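Local structure of transcriptional regulator, IclR family (Alicyclobacillus acidocaldarius subsp. acidocaldarius, 5TJJ) at residues A[207-212]-A[242-247]. The protein probably binds DNA through a helix-turn-helix domain and regulates transcription, with a GAF-like C-terminal domain. Residues are numbered along the deposited sequence; the frame is centred on the assembly and turned at random.
Sequences VAVPVF and ALKESA
Val207, Val209 and Val211 pack against Leu243 and Ala247 in a buried, apolar helix-on-sheet contact within the GAF-like C-terminal domain. Segment 207-212 of strand 204-212 belongs to the antiparallel sheet, paired with strands 218-227 and 194-197, and segment 242-247 of helix 233-253 runs over one face of that sheet almost along the strand, the axes of the two segments 8.1 Å apart and 15° from parallel. Val209 sits in the middle and uses both methyls. With CG1 anti to the backbone N (chi1 174°), that methyl reaches the CB of Ala247 at 3.5 Å, while Val209 CG2 lies 3.6 Å from Leu243 CB. The aliphatic part of Lys244 crosses Val209 at about a right angle, its CG 4.0 Å from Val209 CG1; beyond it the extended chain takes NZ to a hydrogen bond with Lys191 O. One end of the contact is filled by Leu243, whose CD1 meets Val207 CG1 at 3.7 Å and also lies against the Val207 carbonyl O, itself hydrogen-bonded to Ser223 OG. At the other end the small Ala247 lets the backbones approach, its CA 5.4 Å from that of Val211; Ala247 CB lies 3.5 Å from Pro210 O and, more loosely, near Val211 CG2. Helix 86-101 packs beside this helix, Val97 touching Leu243 and Ser246. Replacing Val209 by an alanine would probably open a gap between Leu243 and Ala247 and take from Lys244 CG the methyls it lies against. No hydrogen bond joins the two segments: Val209 and Val211 pair with Leu222 and Leu220, and Ala247 N bonds to Leu243 O, so the attachment depends on close fit and burial of hydrocarbon surface.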
loop_
_atom_site.group_PDB
_atom_site.type_symbol
_atom_site.label_atom_id
_atom_site.label_comp_id
_atom_site.label_asym_id
_atom_site.label_seq_id
_atom_site.Cartn_x
_atom_site.Cartn_y
_atom_site.Cartn_z
ATOM N N VAL A 207 13.378 -7.577 25.852
ATOM C CA VAL A 207 12.352 -8.490 25.391
ATOM C C VAL A 207 12.101 -8.097 23.940
ATOM O O VAL A 207 11.900 -6.905 23.646
ATOM C CB VAL A 207 11.067 -8.265 26.180
ATOM C CG1 VAL A 207 9.996 -9.245 25.743
ATOM C CG2 VAL A 207 11.350 -8.351 27.673
ATOM N N ALA A 208 12.082 -9.095 23.052
ATOM C CA ALA A 208 12.034 -8.865 21.636
ATOM C C ALA A 208 11.136 -9.853 20.920
ATOM O O ALA A 208 10.997 -10.994 21.308
ATOM C CB ALA A 208 13.426 -8.962 21.081
ATOM N N VAL A 209 10.560 -9.403 19.826
ATOM C CA VAL A 209 9.656 -10.205 19.044
ATOM C C VAL A 209 9.913 -9.892 17.589
ATOM O O VAL A 209 10.129 -8.732 17.247
ATOM C CB VAL A 209 8.195 -9.873 19.409
ATOM C CG1 VAL A 209 7.201 -10.593 18.484
ATOM C CG2 VAL A 209 7.948 -10.299 20.826
ATOM N N PRO A 210 9.891 -10.917 16.734
ATOM C CA PRO A 210 10.146 -10.719 15.307
ATOM C C PRO A 210 8.946 -10.146 14.552
ATOM O O PRO A 210 7.808 -10.390 14.958
ATOM C CB PRO A 210 10.441 -12.128 14.814
ATOM C CG PRO A 210 9.689 -13.018 15.740
ATOM C CD PRO A 210 9.787 -12.345 17.078
ATOM N N VAL A 211 9.214 -9.380 13.480
ATOM C CA VAL A 211 8.166 -8.974 12.512
ATOM C C VAL A 211 8.449 -9.709 11.212
ATOM O O VAL A 211 9.557 -9.609 10.689
ATOM C CB VAL A 211 8.171 -7.441 12.265
ATOM C CG1 VAL A 211 7.193 -7.008 11.185
ATOM C CG2 VAL A 211 7.867 -6.719 13.547
ATOM N N PHE A 212 7.458 -10.434 10.692
ATOM C CA PHE A 212 7.629 -11.167 9.440
ATOM C C PHE A 212 7.089 -10.368 8.267
ATOM O O PHE A 212 6.169 -9.584 8.427
ATOM C CB PHE A 212 6.918 -12.510 9.506
ATOM C CG PHE A 212 7.310 -13.335 10.694
ATOM C CD1 PHE A 212 8.465 -14.128 10.660
ATOM C CD2 PHE A 212 6.518 -13.343 11.847
ATOM C CE1 PHE A 212 8.832 -14.884 11.762
ATOM C CE2 PHE A 212 6.884 -14.117 12.950
ATOM C CZ PHE A 212 8.050 -14.872 12.908
ATOM N N ALA A 242 2.356 -7.356 24.792
ATOM C CA ALA A 242 2.202 -6.096 24.044
ATOM C C ALA A 242 3.040 -6.109 22.733
ATOM O O ALA A 242 2.520 -5.825 21.667
ATOM C CB ALA A 242 2.564 -4.908 24.930
ATOM N N LEU A 243 4.309 -6.484 22.826
ATOM C CA LEU A 243 5.156 -6.683 21.653
ATOM C C LEU A 243 4.579 -7.647 20.619
ATOM O O LEU A 243 4.655 -7.363 19.426
ATOM C CB LEU A 243 6.555 -7.180 22.067
ATOM C CG LEU A 243 7.360 -6.094 22.788
ATOM C CD1 LEU A 243 8.513 -6.735 23.521
ATOM C CD2 LEU A 243 7.819 -4.998 21.818
ATOM N N LYS A 244 4.020 -8.771 21.055
ATOM C CA LYS A 244 3.350 -9.692 20.117
ATOM C C LYS A 244 2.101 -9.139 19.459
ATOM O O LYS A 244 1.916 -9.370 18.272
ATOM C CB LYS A 244 3.006 -11.027 20.772
ATOM C CG LYS A 244 4.183 -11.964 20.806
ATOM C CD LYS A 244 3.820 -13.229 21.565
ATOM C CE LYS A 244 4.818 -14.347 21.283
ATOM N NZ LYS A 244 4.244 -15.638 21.755
ATOM N N GLU A 245 1.248 -8.431 20.207
ATOM C CA GLU A 245 0.095 -7.766 19.598
ATOM C C GLU A 245 0.542 -6.750 18.535
ATOM O O GLU A 245 -0.010 -6.720 17.433
ATOM C CB GLU A 245 -0.799 -7.105 20.644
ATOM C CG GLU A 245 -1.579 -8.122 21.464
ATOM C CD GLU A 245 -2.288 -7.529 22.686
ATOM O OE1 GLU A 245 -2.670 -6.335 22.637
ATOM O OE2 GLU A 245 -2.474 -8.268 23.696
ATOM N N SER A 246 1.579 -5.972 18.856
ATOM C CA SER A 246 2.131 -5.024 17.922
ATOM C C SER A 246 2.832 -5.687 16.756
ATOM O O SER A 246 2.704 -5.226 15.647
ATOM C CB SER A 246 3.080 -4.051 18.614
ATOM O OG SER A 246 2.327 -3.183 19.429
ATOM N N ALA A 247 3.578 -6.755 16.998
ATOM C CA ALA A 247 4.361 -7.379 15.921
ATOM C C ALA A 247 3.450 -8.103 14.900
ATOM O O ALA A 247 3.718 -8.097 13.702
ATOM C CB ALA A 247 5.410 -8.318 16.492
#